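Local coordinates for putative exported protein (Bordetella pertussis, PDB 2DVZ), which probably serves as the periplasmic solute receptor of a tripartite tricarboxylate-type transport system, and holds glutamic acid in its binding cleft, at residues Ala82-Met87 and Pro240-Leu245; Val109-Asn114 and Glu289-Glu294; Gly153-Met158 and Phe194-Ser199; Ala113-Val118 and Gln279-Ser284. All coordinates share one frame; numbering follows the deposited sequence.

Contact 1. Residues Ala82-Met87 and Pro240-Leu245; sequences ATVSTM and PVWYGL. With GLU (glutamic acid), chain G.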
loop_
_atom_site.group_PDB
_atom_site.type_symbol
_atom_site.label_atom_id
_atom_site.label_comp_id
_atom_site.label_asym_id
_atom_site.label_seq_id
_atom_site.Cartn_x
_atom_site.Cartn_y
_atom_site.Cartn_z
ATOM N N ALA A 82 -8.584 3.097 0.861
ATOM C CA ALA A 82 -8.482 1.636 0.811
ATOM C C ALA A 82 -7.054 1.282 0.491
ATOM O O ALA A 82 -6.409 1.952 -0.335
ATOM C CB ALA A 82 -9.417 1.031 -0.239
ATOM N N THR A 83 -6.565 0.232 1.153
ATOM C CA THR A 83 -5.217 -0.271 0.959
ATOM C C THR A 83 -5.368 -1.763 1.009
ATOM O O THR A 83 -6.377 -2.261 1.526
ATOM C CB THR A 83 -4.272 0.141 2.100
ATOM O OG1 THR A 83 -4.710 -0.480 3.307
ATOM C CG2 THR A 83 -4.213 1.664 2.282
ATOM N N VAL A 84 -4.381 -2.493 0.485
ATOM C CA VAL A 84 -4.437 -3.944 0.537
ATOM C C VAL A 84 -4.321 -4.457 1.987
ATOM O O VAL A 84 -4.849 -5.517 2.313
ATOM C CB VAL A 84 -3.431 -4.639 -0.468
ATOM C CG1 VAL A 84 -3.528 -6.149 -0.349
ATOM C CG2 VAL A 84 -3.740 -4.245 -1.913
ATOM N N SER A 85 -3.627 -3.718 2.847
ATOM C CA SER A 85 -3.541 -4.072 4.254
ATOM C C SER A 85 -4.948 -4.083 4.858
ATOM O O SER A 85 -5.356 -5.044 5.501
ATOM C CB SER A 85 -2.640 -3.092 5.022
ATOM O OG SER A 85 -1.274 -3.278 4.660
ATOM N N THR A 86 -5.694 -3.019 4.604
ATOM C CA THR A 86 -6.996 -2.826 5.272
ATOM C C THR A 86 -8.139 -3.615 4.620
ATOM O O THR A 86 -9.078 -4.017 5.298
ATOM C CB THR A 86 -7.339 -1.321 5.449
ATOM O OG1 THR A 86 -7.265 -0.655 4.181
ATOM C CG2 THR A 86 -6.363 -0.651 6.437
HETATM N N MSE A 87 -8.018 -3.881 3.329
HETATM C CA MSE A 87 -9.077 -4.541 2.578
HETATM C C MSE A 87 -8.969 -6.066 2.572
HETATM O O MSE A 87 -9.964 -6.765 2.428
HETATM C CB MSE A 87 -9.150 -3.994 1.130
HETATM C CG MSE A 87 -9.576 -2.519 1.002
HETATM SE SE MSE A 87 -11.419 -2.216 1.652
HETATM C CE MSE A 87 -11.024 -1.680 3.523
ATOM N N PRO A 240 1.543 -6.461 -7.372
ATOM C CA PRO A 240 1.417 -5.092 -6.878
ATOM C C PRO A 240 0.224 -4.892 -5.941
ATOM O O PRO A 240 -0.570 -5.818 -5.690
ATOM C CB PRO A 240 1.237 -4.281 -8.149
ATOM C CG PRO A 240 0.770 -5.264 -9.199
ATOM C CD PRO A 240 1.135 -6.625 -8.777
ATOM N N VAL A 241 0.121 -3.671 -5.437
ATOM C CA VAL A 241 -0.999 -3.239 -4.604
ATOM C C VAL A 241 -1.758 -2.088 -5.318
ATOM O O VAL A 241 -1.606 -1.887 -6.549
ATOM C CB VAL A 241 -0.516 -2.865 -3.163
ATOM C CG1 VAL A 241 0.118 -4.059 -2.502
ATOM C CG2 VAL A 241 0.424 -1.632 -3.141
ATOM N N TRP A 242 -2.573 -1.358 -4.560
ATOM C CA TRP A 242 -3.361 -0.243 -5.073
ATOM C C TRP A 242 -3.848 0.606 -3.908
ATOM O O TRP A 242 -3.793 0.174 -2.743
ATOM C CB TRP A 242 -4.548 -0.663 -5.990
ATOM C CG TRP A 242 -5.391 -1.904 -5.578
ATOM C CD1 TRP A 242 -5.571 -3.016 -6.325
ATOM C CD2 TRP A 242 -6.147 -2.112 -4.356
ATOM N NE1 TRP A 242 -6.386 -3.903 -5.674
ATOM C CE2 TRP A 242 -6.775 -3.371 -4.471
ATOM C CE3 TRP A 242 -6.365 -1.346 -3.191
ATOM C CZ2 TRP A 242 -7.576 -3.938 -3.433
ATOM C CZ3 TRP A 242 -7.169 -1.911 -2.133
ATOM C CH2 TRP A 242 -7.765 -3.198 -2.284
ATOM N N TYR A 243 -4.267 1.822 -4.248
ATOM C CA TYR A 243 -4.833 2.788 -3.317
ATOM C C TYR A 243 -6.129 3.352 -3.884
ATOM O O TYR A 243 -6.178 3.732 -5.035
ATOM C CB TYR A 243 -3.813 3.921 -3.030
ATOM C CG TYR A 243 -2.595 3.318 -2.389
ATOM C CD1 TYR A 243 -2.539 3.144 -0.991
ATOM C CD2 TYR A 243 -1.529 2.834 -3.179
ATOM C CE1 TYR A 243 -1.441 2.525 -0.390
ATOM C CE2 TYR A 243 -0.409 2.240 -2.585
ATOM C CZ TYR A 243 -0.377 2.070 -1.199
ATOM O OH TYR A 243 0.712 1.460 -0.614
ATOM N N GLY A 244 -7.174 3.414 -3.068
ATOM C CA GLY A 244 -8.446 3.925 -3.545
ATOM C C GLY A 244 -9.272 4.623 -2.485
ATOM O O GLY A 244 -8.836 4.793 -1.343
ATOM N N LEU A 245 -10.487 5.008 -2.871
ATOM C CA LEU A 245 -11.314 5.834 -2.039
ATOM C C LEU A 245 -12.544 5.037 -1.599
ATOM O O LEU A 245 -13.161 4.358 -2.392
ATOM C CB LEU A 245 -11.678 7.134 -2.768
ATOM C CG LEU A 245 -12.326 8.247 -1.925
ATOM C CD1 LEU A 245 -11.451 8.805 -0.745
ATOM C CD2 LEU A 245 -12.721 9.354 -2.835
HETATM N N GLU G . 1.358 -1.170 3.833
HETATM C CA GLU G . 0.324 -0.218 3.384
HETATM C C GLU G . -0.446 -0.737 2.181
HETATM O O GLU G . -0.443 -0.200 1.069
HETATM C CB GLU G . 0.920 1.171 3.173
HETATM C CG GLU G . 1.864 1.578 4.318
HETATM C CD GLU G . 1.920 3.055 4.572
HETATM O OE1 GLU G . 1.191 3.779 3.861
HETATM O OE2 GLU G . 2.672 3.507 5.508
HETATM O OXT GLU G . -1.169 -1.734 2.339
HETATM O O HOH W 1 -2.261 -1.177 -0.678
#
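The glutamate pocket is built here from the start of helix 84-93 and strand 241-248. Ala82 and Gly244 form an antiparallel hydrogen-bonded pair. Ala82 N gives to Gly244 O at 2.8 Å, and Gly244 N returns a bond to Ala82 O at 3.2 Å. Beyond this pair the chains separate, and water 1 sits between them. It accepts from Val84 N and donates to Trp242 O and to O of the bound glutamate. Thr83 is the N-cap residue of the helix. In the first turn Ser85 holds the ligand's other carboxylate oxygen, OXT, with both its N and its OG, the latter at 2.8 Å. Ser85 OG also bonds Val154 N. Tyr243 OH makes a short but weak bond to ligand O at 2.6 Å. Apolar contacts fill the side away from the ligand. Val84 CG2 makes a CH-pi contact over the Trp242 six-membered ring, 3.9 Å from its centroid. A chi1 of 179° sets CG1 anti to the backbone N and makes CG2 the branch over the ring. Met87 CB meets the same ring in its plane, 3.8 Å from Trp242 CH2. A helix N-terminus faces the ligand's alpha-carboxylate, as is common in carboxylate sites, consistent with a periplasmic solute receptor.

Contact 2. Residues Val109-Asn114 and Glu289-Glu294; sequences VTNFAN and EEFAKE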
loop_
_atom_site.group_PDB
_atom_site.type_symbol
_atom_site.label_atom_id
_atom_site.label_comp_id
_atom_site.label_asym_id
_atom_site.label_seq_id
_atom_site.Cartn_x
_atom_site.Cartn_y
_atom_site.Cartn_z
ATOM N N VAL A 109 -15.546 3.760 -3.906
ATOM C CA VAL A 109 -15.741 4.867 -4.803
ATOM C C VAL A 109 -14.934 4.624 -6.095
ATOM O O VAL A 109 -15.501 4.611 -7.196
ATOM C CB VAL A 109 -15.354 6.194 -4.118
ATOM C CG1 VAL A 109 -15.431 7.337 -5.108
ATOM C CG2 VAL A 109 -16.282 6.439 -2.878
ATOM N N THR A 110 -13.621 4.430 -5.933
ATOM C CA THR A 110 -12.682 4.271 -7.045
ATOM C C THR A 110 -11.275 3.899 -6.568
ATOM O O THR A 110 -10.813 4.306 -5.481
ATOM C CB THR A 110 -12.614 5.539 -7.947
ATOM O OG1 THR A 110 -12.079 5.194 -9.233
ATOM C CG2 THR A 110 -11.780 6.640 -7.295
ATOM N N ASN A 111 -10.616 3.095 -7.394
ATOM C CA ASN A 111 -9.198 2.852 -7.290
ATOM C C ASN A 111 -8.468 4.035 -7.909
ATOM O O ASN A 111 -8.596 4.300 -9.103
ATOM C CB ASN A 111 -8.878 1.526 -7.987
ATOM C CG ASN A 111 -7.407 1.154 -7.956
ATOM O OD1 ASN A 111 -6.538 1.932 -7.553
ATOM N ND2 ASN A 111 -7.126 -0.063 -8.375
ATOM N N PHE A 112 -7.728 4.770 -7.074
ATOM C CA PHE A 112 -6.842 5.840 -7.533
ATOM C C PHE A 112 -5.717 5.308 -8.408
ATOM O O PHE A 112 -5.486 5.776 -9.539
ATOM C CB PHE A 112 -6.162 6.533 -6.365
ATOM C CG PHE A 112 -7.069 7.413 -5.531
ATOM C CD1 PHE A 112 -8.351 7.787 -5.983
ATOM C CD2 PHE A 112 -6.609 7.908 -4.297
ATOM C CE1 PHE A 112 -9.181 8.638 -5.211
ATOM C CE2 PHE A 112 -7.431 8.793 -3.518
ATOM C CZ PHE A 112 -8.708 9.141 -3.968
ATOM N N ALA A 113 -4.971 4.344 -7.883
ATOM C CA ALA A 113 -3.762 3.910 -8.601
ATOM C C ALA A 113 -3.380 2.503 -8.255
ATOM O O ALA A 113 -3.533 2.024 -7.106
ATOM C CB ALA A 113 -2.598 4.845 -8.322
ATOM N N ASN A 114 -2.852 1.840 -9.265
ATOM C CA ASN A 114 -2.129 0.631 -9.047
ATOM C C ASN A 114 -0.673 0.951 -8.720
ATOM O O ASN A 114 -0.090 1.840 -9.313
ATOM C CB ASN A 114 -2.296 -0.254 -10.262
ATOM C CG ASN A 114 -3.699 -0.777 -10.381
ATOM O OD1 ASN A 114 -4.148 -1.595 -9.571
ATOM N ND2 ASN A 114 -4.397 -0.343 -11.408
ATOM N N GLU A 289 -17.696 -0.642 -8.917
ATOM C CA GLU A 289 -17.807 -2.088 -9.088
ATOM C C GLU A 289 -16.488 -2.750 -9.489
ATOM O O GLU A 289 -16.185 -3.902 -9.089
ATOM C CB GLU A 289 -18.872 -2.465 -10.142
ATOM C CG GLU A 289 -20.245 -1.934 -9.885
ATOM C CD GLU A 289 -20.465 -0.536 -10.461
ATOM O OE1 GLU A 289 -19.479 0.215 -10.661
ATOM O OE2 GLU A 289 -21.635 -0.189 -10.733
ATOM N N GLU A 290 -15.723 -2.054 -10.314
ATOM C CA GLU A 290 -14.435 -2.596 -10.751
ATOM C C GLU A 290 -13.491 -2.650 -9.554
ATOM O O GLU A 290 -12.782 -3.660 -9.356
ATOM C CB GLU A 290 -13.880 -1.778 -11.929
ATOM C CG GLU A 290 -14.569 -2.100 -13.285
ATOM C CD GLU A 290 -14.274 -1.047 -14.362
ATOM O OE1 GLU A 290 -14.422 -1.343 -15.571
ATOM O OE2 GLU A 290 -13.875 0.089 -14.013
ATOM N N PHE A 291 -13.525 -1.595 -8.733
ATOM C CA PHE A 291 -12.749 -1.554 -7.494
ATOM C C PHE A 291 -13.190 -2.651 -6.502
ATOM O O PHE A 291 -12.344 -3.359 -5.936
ATOM C CB PHE A 291 -12.807 -0.148 -6.873
ATOM C CG PHE A 291 -11.807 0.081 -5.749
ATOM C CD1 PHE A 291 -10.543 -0.570 -5.745
ATOM C CD2 PHE A 291 -12.101 1.001 -4.722
ATOM C CE1 PHE A 291 -9.621 -0.349 -4.731
ATOM C CE2 PHE A 291 -11.181 1.243 -3.695
ATOM C CZ PHE A 291 -9.921 0.554 -3.700
ATOM N N ALA A 292 -14.504 -2.820 -6.324
ATOM C CA ALA A 292 -15.037 -3.867 -5.416
ATOM C C ALA A 292 -14.538 -5.247 -5.835
ATOM O O ALA A 292 -14.281 -6.118 -4.993
ATOM C CB ALA A 292 -16.581 -3.839 -5.372
ATOM N N LYS A 293 -14.412 -5.437 -7.146
ATOM C CA LYS A 293 -13.922 -6.696 -7.706
ATOM C C LYS A 293 -12.410 -6.896 -7.380
ATOM O O LYS A 293 -11.983 -7.986 -7.017
ATOM C CB LYS A 293 -14.223 -6.776 -9.205
ATOM C CG LYS A 293 -13.594 -8.020 -9.848
ATOM C CD LYS A 293 -13.934 -8.244 -11.315
ATOM C CE LYS A 293 -13.317 -9.588 -11.775
ATOM N NZ LYS A 293 -13.471 -9.813 -13.273
ATOM N N GLU A 294 -11.633 -5.831 -7.484
ATOM C CA GLU A 294 -10.237 -5.801 -7.064
ATOM C C GLU A 294 -10.093 -6.079 -5.582
ATOM O O GLU A 294 -9.257 -6.896 -5.189
ATOM C CB GLU A 294 -9.594 -4.446 -7.424
ATOM C CG GLU A 294 -9.469 -4.272 -8.957
ATOM C CD GLU A 294 -9.099 -2.889 -9.400
ATOM O OE1 GLU A 294 -9.406 -1.876 -8.723
ATOM O OE2 GLU A 294 -8.489 -2.824 -10.480
HETATM O O HOH W 2 -7.309 -0.680 -11.770
HETATM O O HOH W 3 -5.975 -3.496 -10.086
#
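Aromatic packing joins Phe291 of helix 288-307 to the backbone of strand 106-121. Asn111 N, which is hydrogen-bonded to Asn286 OD1, lies over one face of the Phe291 ring, 3.6 Å above its plane and offset toward the rim. Asn111 CB approaches Phe291 CD1 at 3.5 Å, and Thr110 C comes equally near Phe291 CD2. CG of Phe291 is anti to its backbone N (chi1 -168°), which carries the ring from the helix to the strand. The strand and helix axes approach to 7.1 Å at an angle of 68°.

Polar links lie one helical turn further on, at Glu294. Its chain is extended beyond CG and brings the carboxylate up to the strand. OE1 accepts a bond from Asn286 ND2. Two waters reach Glu294 OE2 and donate to it, water 2 at 2.8 Å and water 3 at 2.6 Å. Water 2 accepts from Asn114 ND2, and water 3 donates to Asn114 OD1 at 2.7 Å. Both polar atoms of the Asn114 amide are thus tied through water to one carboxylate oxygen.

Trp242 of the adjacent strand 241-248 meets Phe291 edge-to-face and also touches Glu294. Helix 288-307 therefore packs against two neighbouring strands, while helix 253-267 touches Val109 and Thr110.

Contact 3. Residues Gly153-Met158 and Phe194-Ser199; sequences GVLHLM and FDNLPS. With GLU (glutamic acid), chain G.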
loop_
_atom_site.group_PDB
_atom_site.type_symbol
_atom_site.label_atom_id
_atom_site.label_comp_id
_atom_site.label_asym_id
_atom_site.label_seq_id
_atom_site.Cartn_x
_atom_site.Cartn_y
_atom_site.Cartn_z
ATOM N N GLY A 153 -0.394 -6.140 8.015
ATOM C CA GLY A 153 -0.398 -5.410 6.779
ATOM C C GLY A 153 0.214 -6.191 5.643
ATOM O O GLY A 153 0.870 -7.223 5.863
ATOM N N VAL A 154 0.013 -5.670 4.419
ATOM C CA VAL A 154 0.541 -6.300 3.218
ATOM C C VAL A 154 2.066 -6.436 3.143
ATOM O O VAL A 154 2.567 -7.333 2.484
ATOM C CB VAL A 154 -0.044 -5.651 1.903
ATOM C CG1 VAL A 154 0.477 -4.294 1.699
ATOM C CG2 VAL A 154 0.269 -6.530 0.705
ATOM N N LEU A 155 2.810 -5.560 3.802
ATOM C CA LEU A 155 4.256 -5.608 3.694
ATOM C C LEU A 155 4.855 -6.660 4.634
ATOM O O LEU A 155 5.874 -7.231 4.304
ATOM C CB LEU A 155 4.866 -4.199 3.867
ATOM C CG LEU A 155 4.290 -3.191 2.841
ATOM C CD1 LEU A 155 4.647 -1.798 3.210
ATOM C CD2 LEU A 155 4.750 -3.528 1.407
ATOM N N HIS A 156 4.203 -6.926 5.778
ATOM C CA HIS A 156 4.532 -8.078 6.623
ATOM C C HIS A 156 4.232 -9.372 5.858
ATOM O O HIS A 156 5.024 -10.291 5.840
ATOM C CB HIS A 156 3.777 -8.046 7.992
ATOM C CG HIS A 156 4.134 -9.199 8.910
ATOM N ND1 HIS A 156 3.282 -9.680 9.889
ATOM C CD2 HIS A 156 5.239 -9.987 8.966
ATOM C CE1 HIS A 156 3.852 -10.698 10.511
ATOM N NE2 HIS A 156 5.038 -10.904 9.982
ATOM N N LEU A 157 3.080 -9.453 5.221
ATOM C CA LEU A 157 2.781 -10.617 4.388
ATOM C C LEU A 157 3.769 -10.751 3.206
ATOM O O LEU A 157 4.214 -11.848 2.884
ATOM C CB LEU A 157 1.313 -10.575 3.910
ATOM C CG LEU A 157 0.876 -11.824 3.129
ATOM C CD1 LEU A 157 0.973 -13.109 4.031
ATOM C CD2 LEU A 157 -0.511 -11.634 2.579
HETATM N N MSE A 158 4.123 -9.630 2.590
HETATM C CA MSE A 158 5.166 -9.586 1.564
HETATM C C MSE A 158 6.460 -10.201 2.053
HETATM O O MSE A 158 6.952 -11.116 1.433
HETATM C CB MSE A 158 5.382 -8.149 1.086
HETATM C CG MSE A 158 6.093 -8.076 -0.204
HETATM SE SE MSE A 158 6.629 -6.291 -0.686
HETATM C CE MSE A 158 7.786 -6.781 -2.246
ATOM N N PHE A 194 10.629 -4.072 3.225
ATOM C CA PHE A 194 9.611 -4.392 2.231
ATOM C C PHE A 194 8.668 -3.216 2.203
ATOM O O PHE A 194 8.094 -2.867 3.232
ATOM C CB PHE A 194 8.895 -5.678 2.612
ATOM C CG PHE A 194 9.728 -6.910 2.393
ATOM C CD1 PHE A 194 9.604 -7.650 1.209
ATOM C CD2 PHE A 194 10.651 -7.330 3.353
ATOM C CE1 PHE A 194 10.397 -8.777 1.004
ATOM C CE2 PHE A 194 11.475 -8.478 3.137
ATOM C CZ PHE A 194 11.342 -9.187 1.977
ATOM N N ASP A 195 8.548 -2.565 1.048
ATOM C CA ASP A 195 7.722 -1.385 0.935
ATOM C C ASP A 195 6.865 -1.354 -0.331
ATOM O O ASP A 195 7.046 -2.166 -1.265
ATOM C CB ASP A 195 8.586 -0.119 0.998
ATOM C CG ASP A 195 7.802 1.106 1.436
ATOM O OD1 ASP A 195 6.625 0.952 1.849
ATOM O OD2 ASP A 195 8.358 2.224 1.367
ATOM N N ASN A 196 5.904 -0.425 -0.312
ATOM C CA ASN A 196 5.206 0.008 -1.490
ATOM C C ASN A 196 6.137 1.051 -2.034
ATOM O O ASN A 196 6.701 1.846 -1.290
ATOM C CB ASN A 196 3.822 0.624 -1.153
ATOM C CG ASN A 196 3.089 -0.101 0.031
ATOM O OD1 ASN A 196 2.916 0.487 1.101
ATOM N ND2 ASN A 196 2.678 -1.343 -0.167
ATOM N N LEU A 197 6.306 1.050 -3.348
ATOM C CA LEU A 197 7.372 1.823 -3.990
ATOM C C LEU A 197 7.385 3.347 -3.718
ATOM O O LEU A 197 8.443 3.881 -3.406
ATOM C CB LEU A 197 7.496 1.425 -5.488
ATOM C CG LEU A 197 8.656 1.977 -6.356
ATOM C CD1 LEU A 197 10.082 1.930 -5.655
ATOM C CD2 LEU A 197 8.646 1.281 -7.710
ATOM N N PRO A 198 6.234 4.052 -3.819
ATOM C CA PRO A 198 6.271 5.515 -3.624
ATOM C C PRO A 198 7.033 6.101 -2.413
ATOM O O PRO A 198 7.646 7.161 -2.571
ATOM C CB PRO A 198 4.788 5.912 -3.615
ATOM C CG PRO A 198 4.166 4.862 -4.470
ATOM C CD PRO A 198 4.869 3.602 -4.165
ATOM N N SER A 199 6.966 5.474 -1.231
ATOM C CA SER A 199 7.654 6.008 -0.033
ATOM C C SER A 199 9.161 5.737 -0.032
ATOM O O SER A 199 9.940 6.497 0.564
ATOM C CB SER A 199 7.037 5.495 1.291
ATOM O OG SER A 199 6.590 4.162 1.167
HETATM N N GLU G . 1.358 -1.170 3.833
HETATM C CA GLU G . 0.324 -0.218 3.384
HETATM C C GLU G . -0.446 -0.737 2.181
HETATM O O GLU G . -0.443 -0.200 1.069
HETATM C CB GLU G . 0.920 1.171 3.173
HETATM C CG GLU G . 1.864 1.578 4.318
HETATM C CD GLU G . 1.920 3.055 4.572
HETATM O OE1 GLU G . 1.191 3.779 3.861
HETATM O OE2 GLU G . 2.672 3.507 5.508
HETATM O OXT GLU G . -1.169 -1.734 2.339
#
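Asp195 OD2 is held by two serine hydroxyls, next to the place where Leu155 meets the strand. Ser199 OG donates to it at 2.6 Å, on the syn side and 23° out of the carboxylate plane. Ser200 OG bonds the same oxygen. Asp195 OD1 takes a weak bond from Asn196 N and is also bonded to Ser178 OG. The bond from OD1 probably helps to place Ser178, whose N binds the ligand. Leu155 CD1 comes to 3.7 Å from Asp195 OD1.

Leu155 reaches from helix 154-166 across the end of strand 192-196. Its CB rests 3.5 Å from Phe194 O. CD2 lies equally close to Asp195 C, while CD1 turns to the ligand, 3.4 Å from glutamate N. One side chain thus touches both strand and ligand. Val154 CG1 approaches glutamate OXT. Asn196 is a glutamate-binding residue whose side chain lies beside the ligand.

A turn further along the helix, Met158, modelled as selenomethionine, meets Phe194. Its SE lies at the ring edge, 3.8 Å from Phe194 CD1 and 85° off the ring normal measured from the centroid. CG is anti to the backbone N (chi1 -162°), and the extended chain carries SE out to that edge. Phe194 also packs edge-to-face with Tyr146 and Phe162. This is a Met-aromatic contact beside the helix-and-strand wall of a periplasmic receptor's glutamate pocket.

Contact 4. Residues Ala113-Val118 and Gln279-Ser284; sequences ANTANV and QGSAPS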
loop_
_atom_site.group_PDB
_atom_site.type_symbol
_atom_site.label_atom_id
_atom_site.label_comp_id
_atom_site.label_asym_id
_atom_site.label_seq_id
_atom_site.Cartn_x
_atom_site.Cartn_y
_atom_site.Cartn_z
ATOM N N ALA A 113 -4.971 4.344 -7.883
ATOM C CA ALA A 113 -3.762 3.910 -8.601
ATOM C C ALA A 113 -3.380 2.503 -8.255
ATOM O O ALA A 113 -3.533 2.024 -7.106
ATOM C CB ALA A 113 -2.598 4.845 -8.322
ATOM N N ASN A 114 -2.852 1.840 -9.265
ATOM C CA ASN A 114 -2.129 0.631 -9.047
ATOM C C ASN A 114 -0.673 0.951 -8.720
ATOM O O ASN A 114 -0.090 1.840 -9.313
ATOM C CB ASN A 114 -2.296 -0.254 -10.262
ATOM C CG ASN A 114 -3.699 -0.777 -10.381
ATOM O OD1 ASN A 114 -4.148 -1.595 -9.571
ATOM N ND2 ASN A 114 -4.397 -0.343 -11.408
ATOM N N THR A 115 -0.086 0.222 -7.773
ATOM C CA THR A 115 1.196 0.588 -7.169
ATOM C C THR A 115 2.151 -0.593 -7.004
ATOM O O THR A 115 1.745 -1.699 -6.578
ATOM C CB THR A 115 0.966 1.285 -5.833
ATOM O OG1 THR A 115 0.120 2.412 -6.048
ATOM C CG2 THR A 115 2.226 1.781 -5.239
ATOM N N ALA A 116 3.423 -0.345 -7.351
ATOM C CA ALA A 116 4.474 -1.362 -7.247
ATOM C C ALA A 116 4.908 -1.504 -5.812
ATOM O O ALA A 116 4.959 -0.517 -5.067
ATOM C CB ALA A 116 5.701 -0.986 -8.119
ATOM N N ASN A 117 5.209 -2.740 -5.430
ATOM C CA ASN A 117 5.955 -3.002 -4.211
ATOM C C ASN A 117 7.450 -3.198 -4.532
ATOM O O ASN A 117 7.840 -3.352 -5.705
ATOM C CB ASN A 117 5.369 -4.188 -3.449
ATOM C CG ASN A 117 4.065 -3.865 -2.737
ATOM O OD1 ASN A 117 3.416 -4.768 -2.181
ATOM N ND2 ASN A 117 3.678 -2.600 -2.725
ATOM N N VAL A 118 8.278 -3.135 -3.502
ATOM C CA VAL A 118 9.727 -3.128 -3.673
ATOM C C VAL A 118 10.378 -3.791 -2.484
ATOM O O VAL A 118 9.928 -3.585 -1.369
ATOM C CB VAL A 118 10.295 -1.679 -3.865
ATOM C CG1 VAL A 118 10.064 -0.735 -2.602
ATOM C CG2 VAL A 118 11.773 -1.707 -4.373
ATOM N N GLN A 279 6.679 7.957 -9.024
ATOM C CA GLN A 279 6.726 7.283 -7.725
ATOM C C GLN A 279 6.625 5.766 -7.846
ATOM O O GLN A 279 6.923 5.065 -6.887
ATOM C CB GLN A 279 5.599 7.754 -6.793
ATOM C CG GLN A 279 4.269 7.240 -7.195
ATOM C CD GLN A 279 3.111 7.727 -6.343
ATOM O OE1 GLN A 279 3.079 8.883 -5.850
ATOM N NE2 GLN A 279 2.111 6.856 -6.210
ATOM N N GLY A 280 6.176 5.266 -9.000
ATOM C CA GLY A 280 6.050 3.835 -9.193
ATOM C C GLY A 280 4.617 3.341 -9.153
ATOM O O GLY A 280 4.390 2.226 -8.725
ATOM N N SER A 281 3.666 4.206 -9.551
ATOM C CA SER A 281 2.249 3.898 -9.670
ATOM C C SER A 281 1.712 4.184 -11.086
ATOM O O SER A 281 2.385 4.743 -11.947
ATOM C CB SER A 281 1.404 4.725 -8.685
ATOM O OG SER A 281 1.853 4.640 -7.367
ATOM N N ALA A 282 0.466 3.810 -11.297
ATOM C CA ALA A 282 -0.214 4.063 -12.529
ATOM C C ALA A 282 -1.668 4.354 -12.199
ATOM O O ALA A 282 -2.289 3.599 -11.438
ATOM C CB ALA A 282 -0.122 2.829 -13.434
ATOM N N PRO A 283 -2.233 5.425 -12.805
ATOM C CA PRO A 283 -3.640 5.793 -12.487
ATOM C C PRO A 283 -4.636 4.691 -12.848
ATOM O O PRO A 283 -4.446 3.990 -13.836
ATOM C CB PRO A 283 -3.905 7.051 -13.339
ATOM C CG PRO A 283 -2.702 7.140 -14.369
ATOM C CD PRO A 283 -1.573 6.336 -13.792
ATOM N N SER A 284 -5.687 4.542 -12.048
ATOM C CA SER A 284 -6.812 3.668 -12.386
ATOM C C SER A 284 -8.093 4.524 -12.678
ATOM O O SER A 284 -8.419 4.779 -13.836
ATOM C CB SER A 284 -7.019 2.652 -11.265
ATOM O OG SER A 284 -8.006 1.702 -11.595
HETATM O O HOH W 2 -7.309 -0.680 -11.770
#
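Strands 113-115 and 281-283 run antiparallel, with axes 4.4 Å apart at 161°. The hydrogen-bonded pair is Asn114 with Ala282. Asn114 N gives to Ala282 O, and Ala282 N gives to Asn114 O, both at 2.9 Å. Ala113 with Pro283 and Thr115 with Ser281 are the non-hydrogen-bonded pairs on either side. Gly280 closes helix 270-279 in a Schellman motif with positive phi. Its carbonyl takes the Ala116 N-H just past the paired strands, in a nearly straight bond of 3.1 Å from Ala116 N to Gly280 O.

The side chains of Thr115 and Ser281 share a face. Thr115 OG1 and Ser281 OG are hydrogen-bonded at 3.1 Å, and either may donate. Each oxygen lies beside its own backbone N (chi1 -56° and -52°), which brings the two hydroxyls together. Gln279 NE2 also gives to Ser281 OG, with the serine oxygen close to the amide plane. The modelled length of 2.5 Å from Gln279 NE2 to Ser281 OG is doubtful. Ala113 CB packs 3.4 Å from Ala282 O. At the other end of the contact, water 2 accepts from Asn114 ND2 and is also hydrogen-bonded to Ser284 OG.

The buried Ser281 OG thus has both the Thr115 hydroxyl and Gln279 NE2 as partners. The chemistry is consistent with a small polar network between the helix end and the strand.

How the contacts relate
Strand 106-121 is common to contacts 2 and 4, which share Ala113 and Asn114, and water 2 belongs to both. Their centres are about 13 Å apart. Strand 241-248 of contact 1 pairs with strand 106-121, with backbone bonds to the strand residues of contacts 2 and 4. Contact 1 lies about 9 Å from contact 2 and about 11 Å from contact 4, centre to centre. Strand 192-196 of contact 3 also neighbours strand 106-121. Contacts 1 and 3 meet where Ser85 OG bonds Val154 N. Along the chain contact 1 crosses contacts 2 and 4, their segments alternating, and contact 3 is nested inside all three. One sheet joins these distant segments. Contacts 1 and 3 line the ligand, while contacts 2 and 4 lie further out.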